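Local coordinates for 2-oxoglutarate (2OG) and Fe(II)-dependent oxygenase superfamily protein (Arabidopsis thaliana, PDB 6KWB) that probably catalyses the irreversible oxidation of the auxin indole-3-acetic acid to inactive 2-oxoindole-3-acetic acid, using 2-oxoglutarate and iron, at residues Ser147-Asn152 with Tyr239-Phe244. Residues are numbered along the deposited sequence; the frame is centred on the assembly and turned at random.
Sequences SQFRIN and YSIASF. With AKG (2-oxoglutaric acid), chain E.
Part of the 2-oxoglutarate pocket wall of this double-stranded beta-helix (cupin-type) oxygenase is two antiparallel strands, on which N152 and S240 face each other. Q148/F244, R150/A242 and N152/S240 carry the backbone bonds, among them N152 N to S240 O at 2.9 Å. Beside them, N152 ND2 donates to S240 OG (3.1 Å), with the hydroxyl lying close to the amide plane. S240 OG, set between backbone N and carbonyl carbon (chi1 84°), in turn donates to the distal carboxylate at AKG O4, 2.6 Å away. ND2 also reaches AKG O1, at the keto-acid end, through a weak bond, while OD1 is held by Y81 OH from strand 81-87. R238 and Y154 also hydrogen-bond the ligand. Further along this face, the F244 ring puts its edge to AKG O2 (CZ to O2 3.4 Å) and brings CE2 against R150 CB at 3.8 Å. On the opposite face, I241 CG2 packs on F149 CE1, with Y115 of helix 106-133 touching both residues. A leucine in place of N152 would probably leave Y81 OH and S240 OG without their amide partner. The chain of bonds from Y81 through N152 to S240 probably helps orient the hydroxyl that meets the co-substrate.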
# COMPACT_ATOMS: atom_id res chain seq x y z
N SER A 147 6.29 -9.22 0.13
CA SER A 147 5.45 -8.13 -0.30
C SER A 147 4.53 -8.58 -1.41
O SER A 147 4.77 -9.61 -2.03
CB SER A 147 6.26 -6.93 -0.78
OG SER A 147 6.65 -6.15 0.33
N GLN A 148 3.45 -7.83 -1.59
CA GLN A 148 2.46 -8.12 -2.60
C GLN A 148 2.24 -6.84 -3.37
O GLN A 148 2.17 -5.78 -2.79
CB GLN A 148 1.14 -8.59 -1.99
CG GLN A 148 0.16 -9.17 -3.00
CD GLN A 148 -1.20 -9.45 -2.36
OE1 GLN A 148 -1.27 -9.80 -1.19
NE2 GLN A 148 -2.28 -9.26 -3.12
N PHE A 149 2.16 -6.97 -4.70
CA PHE A 149 1.93 -5.86 -5.60
C PHE A 149 0.51 -5.94 -6.12
O PHE A 149 0.02 -7.03 -6.45
CB PHE A 149 2.95 -5.94 -6.72
CG PHE A 149 2.86 -4.83 -7.70
CD1 PHE A 149 3.29 -3.56 -7.38
CD2 PHE A 149 2.35 -5.07 -8.98
CE1 PHE A 149 3.21 -2.53 -8.32
CE2 PHE A 149 2.26 -4.07 -9.91
CZ PHE A 149 2.69 -2.79 -9.59
N ARG A 150 -0.17 -4.81 -6.21
CA ARG A 150 -1.53 -4.83 -6.70
C ARG A 150 -1.87 -3.50 -7.36
O ARG A 150 -1.76 -2.44 -6.74
CB ARG A 150 -2.50 -5.17 -5.57
CG ARG A 150 -3.96 -4.88 -5.90
CD ARG A 150 -4.98 -5.90 -5.34
NE ARG A 150 -4.94 -7.13 -6.12
CZ ARG A 150 -6.00 -7.83 -6.51
NH1 ARG A 150 -7.23 -7.44 -6.21
NH2 ARG A 150 -5.83 -8.94 -7.22
N ILE A 151 -2.30 -3.57 -8.62
CA ILE A 151 -2.64 -2.36 -9.36
C ILE A 151 -4.12 -2.41 -9.54
O ILE A 151 -4.69 -3.48 -9.70
CB ILE A 151 -1.92 -2.29 -10.71
CG1 ILE A 151 -2.16 -3.57 -11.51
CG2 ILE A 151 -0.45 -2.18 -10.50
CD1 ILE A 151 -1.43 -3.60 -12.83
N ASN A 152 -4.76 -1.25 -9.48
CA ASN A 152 -6.21 -1.20 -9.44
C ASN A 152 -6.80 -0.23 -10.44
O ASN A 152 -6.28 0.86 -10.61
CB ASN A 152 -6.67 -0.80 -8.04
CG ASN A 152 -5.94 -1.57 -6.95
OD1 ASN A 152 -6.21 -2.76 -6.72
ND2 ASN A 152 -5.01 -0.89 -6.28
N TYR A 239 -6.97 5.12 -11.44
CA TYR A 239 -5.94 4.11 -11.34
C TYR A 239 -5.14 4.31 -10.04
O TYR A 239 -4.93 5.43 -9.61
CB TYR A 239 -5.03 4.20 -12.55
CG TYR A 239 -5.72 3.83 -13.84
CD1 TYR A 239 -5.85 2.50 -14.23
CD2 TYR A 239 -6.28 4.82 -14.67
CE1 TYR A 239 -6.49 2.16 -15.40
CE2 TYR A 239 -6.93 4.48 -15.84
CZ TYR A 239 -7.03 3.15 -16.21
OH TYR A 239 -7.68 2.79 -17.38
N SER A 240 -4.75 3.24 -9.37
CA SER A 240 -3.90 3.37 -8.19
C SER A 240 -2.98 2.17 -8.11
O SER A 240 -3.30 1.09 -8.59
CB SER A 240 -4.71 3.49 -6.92
OG SER A 240 -5.05 2.19 -6.49
N ILE A 241 -1.79 2.39 -7.58
CA ILE A 241 -0.84 1.32 -7.44
C ILE A 241 -0.51 1.11 -5.99
O ILE A 241 -0.11 2.06 -5.32
CB ILE A 241 0.46 1.62 -8.21
CG1 ILE A 241 0.15 2.07 -9.64
CG2 ILE A 241 1.38 0.45 -8.16
CD1 ILE A 241 1.23 3.01 -10.27
N ALA A 242 -0.61 -0.13 -5.50
CA ALA A 242 -0.36 -0.42 -4.08
C ALA A 242 0.65 -1.54 -3.89
O ALA A 242 0.57 -2.57 -4.54
CB ALA A 242 -1.65 -0.79 -3.38
N SER A 243 1.59 -1.33 -2.96
CA SER A 243 2.55 -2.35 -2.61
C SER A 243 2.44 -2.62 -1.15
O SER A 243 2.60 -1.72 -0.34
CB SER A 243 3.97 -1.93 -2.96
OG SER A 243 4.04 -1.56 -4.33
N PHE A 244 2.16 -3.87 -0.82
CA PHE A 244 1.90 -4.26 0.55
C PHE A 244 3.08 -5.01 1.13
O PHE A 244 3.50 -6.04 0.59
CB PHE A 244 0.66 -5.18 0.63
CG PHE A 244 -0.60 -4.61 0.00
CD1 PHE A 244 -1.39 -3.69 0.69
CD2 PHE A 244 -1.05 -5.07 -1.23
CE1 PHE A 244 -2.56 -3.19 0.14
CE2 PHE A 244 -2.24 -4.57 -1.78
CZ PHE A 244 -2.98 -3.63 -1.10
C1 AKG E . -5.70 -0.93 -1.87
O1 AKG E . -5.30 -1.39 -2.98
O2 AKG E . -5.67 -1.64 -0.82
C2 AKG E . -6.23 0.48 -1.79
O5 AKG E . -6.74 0.85 -0.73
C3 AKG E . -6.10 1.37 -3.02
C4 AKG E . -6.51 2.82 -2.77
C5 AKG E . -6.92 3.49 -4.06
O3 AKG E . -7.04 4.76 -4.16
O4 AKG E . -7.17 2.77 -5.06